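Local coordinates for protein probable chitinase A (Chromobacterium violaceum, PDB 4TX8) that probably hydrolyses chitin as a family 18 endochitinase, using a TIM-barrel catalytic domain joined to a small chitin-binding module, at residues L252-V261 with N271-L282; D314-E325 with G380-F391. All coordinates share one frame; numbering follows the deposited sequence.

Contact 1: L252-V261 with N271-L282. With CA (calcium ion), chain D.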
# COMPACT_ATOMS: atom_id res chain seq x y z
N LEU A 252 -10.86 2.75 6.34
CA LEU A 252 -11.04 2.69 4.89
C LEU A 252 -9.87 3.34 4.17
O LEU A 252 -9.60 4.52 4.35
CB LEU A 252 -12.35 3.37 4.48
CG LEU A 252 -12.56 3.52 2.97
CD1 LEU A 252 -12.63 2.16 2.28
CD2 LEU A 252 -13.81 4.34 2.67
N SER A 253 -9.17 2.55 3.35
CA SER A 253 -8.11 3.11 2.52
C SER A 253 -8.33 2.77 1.06
O SER A 253 -9.04 1.82 0.72
CB SER A 253 -6.74 2.61 2.98
OG SER A 253 -6.62 1.21 2.82
N MET A 254 -7.72 3.57 0.19
CA MET A 254 -7.79 3.36 -1.25
C MET A 254 -6.39 3.44 -1.83
O MET A 254 -5.60 4.30 -1.45
CB MET A 254 -8.69 4.39 -1.92
CG MET A 254 -10.09 4.48 -1.35
SD MET A 254 -10.96 5.89 -2.07
CE MET A 254 -12.54 5.76 -1.23
N ALA A 255 -6.09 2.56 -2.78
CA ALA A 255 -4.80 2.59 -3.45
C ALA A 255 -4.93 2.56 -4.97
O ALA A 255 -4.40 1.66 -5.61
CB ALA A 255 -3.93 1.44 -2.97
N PRO A 256 -5.62 3.54 -5.56
CA PRO A 256 -5.75 3.52 -7.01
C PRO A 256 -4.50 4.05 -7.71
O PRO A 256 -3.77 4.86 -7.15
CB PRO A 256 -6.95 4.43 -7.27
CG PRO A 256 -6.93 5.39 -6.14
CD PRO A 256 -6.29 4.72 -4.96
N GLU A 257 -4.27 3.59 -8.93
CA GLU A 257 -3.17 4.09 -9.76
C GLU A 257 -3.51 5.50 -10.23
O GLU A 257 -4.69 5.81 -10.43
CB GLU A 257 -2.93 3.15 -10.94
CG GLU A 257 -2.72 1.71 -10.49
CD GLU A 257 -2.64 0.73 -11.65
OE1 GLU A 257 -1.96 1.03 -12.65
OE2 GLU A 257 -3.27 -0.35 -11.54
N HIS A 258 -2.50 6.35 -10.40
CA HIS A 258 -2.78 7.77 -10.60
C HIS A 258 -3.59 8.13 -11.86
O HIS A 258 -4.27 9.16 -11.85
CB HIS A 258 -1.47 8.59 -10.54
CG HIS A 258 -0.55 8.42 -11.71
ND1 HIS A 258 -0.85 8.89 -12.97
CD2 HIS A 258 0.69 7.89 -11.79
CE1 HIS A 258 0.16 8.63 -13.79
NE2 HIS A 258 1.10 8.02 -13.10
N PRO A 259 -3.56 7.30 -12.93
CA PRO A 259 -4.50 7.66 -14.01
C PRO A 259 -5.97 7.67 -13.58
O PRO A 259 -6.75 8.44 -14.14
CB PRO A 259 -4.26 6.57 -15.05
CG PRO A 259 -2.85 6.15 -14.84
CD PRO A 259 -2.64 6.23 -13.36
N TYR A 260 -6.33 6.85 -12.60
CA TYR A 260 -7.71 6.79 -12.12
C TYR A 260 -8.09 8.00 -11.28
O TYR A 260 -9.28 8.24 -11.04
CB TYR A 260 -7.93 5.52 -11.29
CG TYR A 260 -7.88 4.23 -12.08
CD1 TYR A 260 -6.66 3.64 -12.41
CD2 TYR A 260 -9.05 3.60 -12.49
CE1 TYR A 260 -6.61 2.46 -13.13
CE2 TYR A 260 -9.01 2.41 -13.21
CZ TYR A 260 -7.79 1.85 -13.52
OH TYR A 260 -7.75 0.68 -14.24
N VAL A 261 -7.10 8.76 -10.83
CA VAL A 261 -7.35 9.88 -9.94
C VAL A 261 -6.88 11.20 -10.56
O VAL A 261 -7.66 11.89 -11.21
CB VAL A 261 -6.68 9.67 -8.57
CG1 VAL A 261 -7.06 10.78 -7.59
CG2 VAL A 261 -7.09 8.32 -8.00
N ASN A 271 -10.80 4.63 -17.88
CA ASN A 271 -10.27 4.57 -16.52
C ASN A 271 -9.82 5.92 -15.99
O ASN A 271 -9.70 6.11 -14.77
CB ASN A 271 -9.08 3.60 -16.47
CG ASN A 271 -9.46 2.20 -16.89
OD1 ASN A 271 -10.44 1.64 -16.40
ND2 ASN A 271 -8.68 1.64 -17.80
N TRP A 272 -9.57 6.87 -16.88
CA TRP A 272 -8.96 8.13 -16.48
C TRP A 272 -9.94 9.03 -15.74
O TRP A 272 -11.00 9.39 -16.25
CB TRP A 272 -8.34 8.82 -17.70
CG TRP A 272 -7.00 8.22 -18.02
CD1 TRP A 272 -6.76 6.92 -18.37
CD2 TRP A 272 -5.72 8.87 -17.99
NE1 TRP A 272 -5.41 6.73 -18.56
CE2 TRP A 272 -4.76 7.91 -18.34
CE3 TRP A 272 -5.31 10.18 -17.71
CZ2 TRP A 272 -3.40 8.21 -18.41
CZ3 TRP A 272 -3.95 10.48 -17.78
CH2 TRP A 272 -3.02 9.50 -18.13
N GLY A 273 -9.57 9.36 -14.50
CA GLY A 273 -10.43 10.11 -13.61
C GLY A 273 -11.59 9.31 -13.03
O GLY A 273 -12.41 9.85 -12.29
N ALA A 274 -11.65 8.02 -13.36
CA ALA A 274 -12.82 7.21 -13.05
C ALA A 274 -13.03 6.98 -11.56
O ALA A 274 -14.13 6.64 -11.12
CB ALA A 274 -12.73 5.87 -13.77
N TYR A 275 -11.97 7.16 -10.77
CA TYR A 275 -12.05 6.92 -9.33
C TYR A 275 -12.54 8.14 -8.55
O TYR A 275 -12.89 8.03 -7.37
CB TYR A 275 -10.68 6.50 -8.79
CG TYR A 275 -10.73 5.33 -7.84
CD1 TYR A 275 -10.94 5.52 -6.48
CD2 TYR A 275 -10.56 4.04 -8.30
CE1 TYR A 275 -10.97 4.45 -5.61
CE2 TYR A 275 -10.59 2.96 -7.44
CZ TYR A 275 -10.80 3.17 -6.10
OH TYR A 275 -10.84 2.09 -5.24
N LEU A 276 -12.56 9.30 -9.19
CA LEU A 276 -12.84 10.55 -8.48
C LEU A 276 -14.23 10.61 -7.81
O LEU A 276 -14.34 11.08 -6.68
CB LEU A 276 -12.66 11.75 -9.43
CG LEU A 276 -11.24 11.97 -9.96
CD1 LEU A 276 -11.22 13.04 -11.04
CD2 LEU A 276 -10.27 12.32 -8.84
N PRO A 277 -15.30 10.13 -8.49
CA PRO A 277 -16.56 10.15 -7.74
C PRO A 277 -16.61 9.12 -6.61
O PRO A 277 -17.39 9.28 -5.68
CB PRO A 277 -17.61 9.84 -8.81
CG PRO A 277 -16.87 9.22 -9.93
CD PRO A 277 -15.50 9.81 -9.92
N ILE A 278 -15.78 8.08 -6.68
CA ILE A 278 -15.70 7.10 -5.60
C ILE A 278 -15.08 7.75 -4.36
O ILE A 278 -15.59 7.62 -3.25
CB ILE A 278 -14.87 5.87 -6.00
CG1 ILE A 278 -15.54 5.14 -7.17
CG2 ILE A 278 -14.70 4.92 -4.82
CD1 ILE A 278 -14.73 3.99 -7.73
N ILE A 279 -13.97 8.46 -4.56
CA ILE A 279 -13.34 9.24 -3.50
C ILE A 279 -14.30 10.28 -2.94
O ILE A 279 -14.42 10.43 -1.72
CB ILE A 279 -12.07 9.96 -4.01
CG1 ILE A 279 -11.05 8.95 -4.54
CG2 ILE A 279 -11.46 10.81 -2.91
CD1 ILE A 279 -9.94 9.58 -5.35
N ASP A 280 -14.97 11.00 -3.83
CA ASP A 280 -15.86 12.08 -3.42
C ASP A 280 -17.02 11.54 -2.59
O ASP A 280 -17.37 12.11 -1.56
CB ASP A 280 -16.39 12.83 -4.65
CG ASP A 280 -17.29 13.99 -4.27
OD1 ASP A 280 -16.93 14.75 -3.34
OD2 ASP A 280 -18.35 14.15 -4.90
N GLY A 281 -17.61 10.43 -3.04
CA GLY A 281 -18.72 9.82 -2.34
C GLY A 281 -18.36 9.26 -0.97
O GLY A 281 -19.22 9.14 -0.11
N LEU A 282 -17.09 8.92 -0.77
CA LEU A 282 -16.66 8.30 0.48
C LEU A 282 -15.72 9.19 1.30
O LEU A 282 -15.08 8.71 2.24
CB LEU A 282 -15.97 6.96 0.20
CG LEU A 282 -16.86 5.84 -0.33
CD1 LEU A 282 -16.03 4.67 -0.82
CD2 LEU A 282 -17.84 5.39 0.76
CA CA D . -4.73 -0.04 -7.28
O HOH W 1 -3.71 -1.65 -8.98
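P259 and Y260 meet residues 273-275 through two backbone hydrogen bonds, G273 N to P259 O (3.0 Å) and Y275 N to Y260 O (2.9 Å), both donors in the carbonyl plane. Side chains on both segments pack beside them. P259 lays CB over the face of the W272 indole, 3.8 Å from the centroid of its five-membered ring, and N271 CB sits over a face of the Y260 ring. The Y275 ring is covered on both faces: P256 CB stands over the centre of one, 3.8 Å from the ring centroid, while I278 CD1 of its own segment covers the other. The same ring takes M254 SD at its edge, a Met-aromatic contact with SD 3.8 Å from CE1 of Y275. M254 extends beyond CG (chi2 172°, chi3 -180°), which leaves SD at the ring edge and sends the methyl CE away from the ring to L282 CD1, 3.7 Å away. Further on, V261 CG1 touches both L276 CD2 and I279 CD1. Just before P256, A255 O binds the calcium ion at 2.4 Å, together with D218 and E220; E257 OE2 holds a water that also ligates the metal. The helix is thus packed against the end of strand 251-254 within a beta-alpha-beta unit completed by strand 288-292, with L282 and I278 also touching helix 230-246 and Y275 reaching L217 of strand 214-218.

Contact 2: D314-E325 with G380-F391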
# COMPACT_ATOMS: atom_id res chain seq x y z
N ASP A 314 9.22 15.45 -6.66
CA ASP A 314 8.25 16.40 -7.20
C ASP A 314 6.92 15.72 -7.55
O ASP A 314 5.85 16.25 -7.24
CB ASP A 314 8.81 17.09 -8.44
CG ASP A 314 9.67 18.31 -8.10
OD1 ASP A 314 9.59 18.83 -6.97
OD2 ASP A 314 10.42 18.76 -9.00
N MET A 315 6.99 14.56 -8.19
CA MET A 315 5.78 13.83 -8.56
C MET A 315 5.00 13.40 -7.33
O MET A 315 3.78 13.48 -7.28
CB MET A 315 6.12 12.61 -9.43
CG MET A 315 4.92 11.74 -9.81
SD MET A 315 5.26 10.51 -11.06
CE MET A 315 3.72 9.62 -11.11
N LEU A 316 5.73 12.96 -6.31
CA LEU A 316 5.10 12.56 -5.06
C LEU A 316 4.45 13.77 -4.39
O LEU A 316 3.32 13.70 -3.91
CB LEU A 316 6.11 11.91 -4.12
CG LEU A 316 6.84 10.68 -4.66
CD1 LEU A 316 7.78 10.13 -3.61
CD2 LEU A 316 5.85 9.61 -5.11
N VAL A 317 5.18 14.88 -4.36
CA VAL A 317 4.66 16.11 -3.77
C VAL A 317 3.49 16.64 -4.59
O VAL A 317 2.46 17.02 -4.04
CB VAL A 317 5.76 17.19 -3.66
CG1 VAL A 317 5.17 18.50 -3.14
CG2 VAL A 317 6.88 16.71 -2.74
N GLY A 318 3.66 16.64 -5.91
CA GLY A 318 2.64 17.13 -6.82
C GLY A 318 1.35 16.33 -6.77
O GLY A 318 0.26 16.90 -6.71
N GLY A 319 1.47 15.00 -6.81
CA GLY A 319 0.32 14.13 -6.72
C GLY A 319 -0.44 14.36 -5.42
O GLY A 319 -1.67 14.39 -5.40
N SER A 320 0.31 14.54 -4.34
CA SER A 320 -0.28 14.76 -3.03
C SER A 320 -0.95 16.14 -2.95
O SER A 320 -2.01 16.27 -2.35
CB SER A 320 0.77 14.60 -1.94
OG SER A 320 1.35 13.30 -1.98
N LYS A 321 -0.33 17.15 -3.55
CA LYS A 321 -0.92 18.48 -3.59
C LYS A 321 -2.27 18.48 -4.29
O LYS A 321 -3.22 19.08 -3.81
CB LYS A 321 0.01 19.48 -4.28
CG LYS A 321 1.10 20.04 -3.39
CD LYS A 321 1.97 21.03 -4.15
CE LYS A 321 1.16 22.21 -4.64
NZ LYS A 321 2.01 23.20 -5.36
N MET A 322 -2.35 17.79 -5.42
CA MET A 322 -3.59 17.73 -6.18
C MET A 322 -4.74 17.17 -5.34
O MET A 322 -5.87 17.66 -5.40
CB MET A 322 -3.41 16.90 -7.45
CG MET A 322 -2.51 17.56 -8.48
SD MET A 322 -2.35 16.61 -10.00
CE MET A 322 -4.04 16.65 -10.60
N LEU A 323 -4.44 16.16 -4.53
CA LEU A 323 -5.46 15.53 -3.69
C LEU A 323 -5.87 16.43 -2.53
O LEU A 323 -7.00 16.36 -2.06
CB LEU A 323 -4.96 14.18 -3.17
CG LEU A 323 -5.01 13.05 -4.19
CD1 LEU A 323 -4.26 11.83 -3.69
CD2 LEU A 323 -6.46 12.69 -4.51
N ILE A 324 -4.95 17.27 -2.07
CA ILE A 324 -5.23 18.14 -0.93
C ILE A 324 -5.84 19.48 -1.35
O ILE A 324 -6.81 19.94 -0.75
CB ILE A 324 -3.96 18.39 -0.10
CG1 ILE A 324 -3.42 17.06 0.44
CG2 ILE A 324 -4.24 19.35 1.05
CD1 ILE A 324 -2.09 17.18 1.16
N GLU A 325 -5.28 20.11 -2.39
CA GLU A 325 -5.79 21.41 -2.84
C GLU A 325 -7.05 21.26 -3.69
O GLU A 325 -7.91 22.14 -3.71
CB GLU A 325 -4.75 22.18 -3.65
CG GLU A 325 -3.31 22.00 -3.21
CD GLU A 325 -2.92 22.88 -2.05
OE1 GLU A 325 -3.83 23.42 -1.37
OE2 GLU A 325 -1.71 23.02 -1.81
N GLY A 380 11.70 20.57 -4.21
CA GLY A 380 12.26 20.73 -5.54
C GLY A 380 11.58 21.89 -6.24
O GLY A 380 11.42 22.96 -5.66
N SER A 381 11.19 21.68 -7.49
CA SER A 381 10.52 22.73 -8.26
C SER A 381 9.03 22.78 -7.94
O SER A 381 8.32 23.68 -8.38
CB SER A 381 10.75 22.53 -9.76
OG SER A 381 10.36 21.23 -10.16
N VAL A 382 8.57 21.81 -7.16
CA VAL A 382 7.17 21.74 -6.76
C VAL A 382 7.04 21.97 -5.25
O VAL A 382 7.60 21.22 -4.45
CB VAL A 382 6.53 20.39 -7.14
CG1 VAL A 382 5.11 20.29 -6.60
CG2 VAL A 382 6.54 20.22 -8.65
N LYS A 383 6.28 23.00 -4.88
CA LYS A 383 6.18 23.43 -3.50
C LYS A 383 4.72 23.58 -3.08
O LYS A 383 3.93 24.20 -3.79
CB LYS A 383 6.91 24.76 -3.30
CG LYS A 383 7.76 24.85 -2.05
CD LYS A 383 8.17 26.29 -1.77
CE LYS A 383 9.35 26.35 -0.81
NZ LYS A 383 9.65 27.76 -0.38
N PRO A 384 4.35 23.03 -1.91
CA PRO A 384 3.00 23.23 -1.37
C PRO A 384 2.73 24.70 -1.10
O PRO A 384 3.66 25.45 -0.82
CB PRO A 384 3.01 22.42 -0.07
CG PRO A 384 4.13 21.46 -0.21
CD PRO A 384 5.16 22.14 -1.06
N ALA A 385 1.47 25.12 -1.20
CA ALA A 385 1.10 26.50 -0.90
C ALA A 385 1.36 26.80 0.57
O ALA A 385 1.97 27.81 0.91
CB ALA A 385 -0.36 26.76 -1.25
N GLN A 386 0.89 25.90 1.42
CA GLN A 386 1.19 25.96 2.85
C GLN A 386 1.69 24.60 3.31
O GLN A 386 1.48 23.59 2.63
CB GLN A 386 -0.04 26.38 3.65
CG GLN A 386 -1.31 25.61 3.31
CD GLN A 386 -2.42 25.84 4.32
OE1 GLN A 386 -2.17 25.97 5.52
NE2 GLN A 386 -3.66 25.89 3.84
N ALA A 387 2.35 24.57 4.45
CA ALA A 387 2.84 23.31 5.01
C ALA A 387 1.68 22.44 5.45
O ALA A 387 0.63 22.95 5.86
CB ALA A 387 3.79 23.58 6.17
N TYR A 388 1.86 21.12 5.36
CA TYR A 388 0.87 20.18 5.86
C TYR A 388 1.47 19.34 6.98
O TYR A 388 1.92 18.22 6.74
CB TYR A 388 0.36 19.26 4.75
CG TYR A 388 -0.05 19.98 3.49
CD1 TYR A 388 -1.12 20.86 3.49
CD2 TYR A 388 0.61 19.75 2.30
CE1 TYR A 388 -1.51 21.51 2.34
CE2 TYR A 388 0.24 20.39 1.14
CZ TYR A 388 -0.82 21.27 1.17
OH TYR A 388 -1.19 21.91 0.01
N PRO A 389 1.46 19.87 8.21
CA PRO A 389 2.05 19.14 9.34
C PRO A 389 1.35 17.81 9.64
O PRO A 389 1.95 16.95 10.28
CB PRO A 389 1.88 20.12 10.52
CG PRO A 389 0.83 21.09 10.08
CD PRO A 389 0.97 21.20 8.60
N ALA A 390 0.12 17.64 9.16
CA ALA A 390 -0.62 16.41 9.42
C ALA A 390 -0.69 15.47 8.21
O ALA A 390 -1.52 14.57 8.18
CB ALA A 390 -2.03 16.74 9.89
N PHE A 391 0.18 15.67 7.22
CA PHE A 391 0.26 14.76 6.08
C PHE A 391 0.46 13.33 6.58
O PHE A 391 1.33 13.08 7.41
CB PHE A 391 1.40 15.17 5.13
CG PHE A 391 1.45 14.34 3.87
CD1 PHE A 391 0.59 14.61 2.82
CD2 PHE A 391 2.36 13.30 3.75
CE1 PHE A 391 0.64 13.85 1.66
CE2 PHE A 391 2.41 12.54 2.59
CZ PHE A 391 1.55 12.81 1.55
O HOH W 2 9.39 18.81 -3.82
O HOH W 3 -4.55 23.79 1.63
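D314, near the start of helix 313-325, receives the first residues of the loop 380-391. Water 2 accepts from G380 N and donates to both D314 OD1 and V382 O, tying the loop backbone to the carboxylate. S381 OG then donates to D314 OD2 at 2.7 Å, supported by a weak bond from S381 N, and V382 N donates to OD1 at 3.2 Å. S381 OG and V382 N both approach from above the carboxylate plane, one at each oxygen; gripping both oxygens restrains the group's rotation. V382 turns CG1 onto V317 CG1, 3.9 Å away, and CG2 onto the D314 carboxylate. K321 NZ donates to K383 O at 2.7 Å from above the carbonyl plane. A bend at chi3 (62°) brings NZ to that carbonyl, while CD packs 3.7 Å from P384 CA; the ammonium group also makes a cation-pi contact with Y303. The ring of Y388 lies between I324 CD1, over one face 4.0 Å from the centroid, and the carbonyl oxygen of Q386 over the centre of the opposite face. I324 CG2 touches CE1 of the same ring. E325 comes to the ring's edge near the hydroxyl, where the modelled approach is too short to define a bond. Last, F391 brings CZ to 3.6 Å from S320 OG, which itself donates to L316 O one helical turn back, while I324 CD1 meets the ring at its edge. This is packing on the outer layer of the TIM barrel: the loop between helix 363-375 and strand 393-397 folds across helix 313-325, away from the annotated metal sites.

Contacts 1 and 2 follow one another along the chain, with centres about 18 Å apart, and both belong to the GH18 domain. They touch directly through the 258-261 turn of contact 1 and the helix of contact 2: H258 CD2 lies 3.6 Å from M315 CE, and V261 CG1 is 3.7 Å from L323 CD2. Both are apolar packing. M315 and L323 make no contact with the loop 380-391, so helix 313-325 uses different residues for its two neighbours. Only contact 1 holds a metal ligand, A255 of the calcium site; contact 2 lies away from the known metal and sugar sites, although D314 borders a citrate probably taken from the crystallisation liquor.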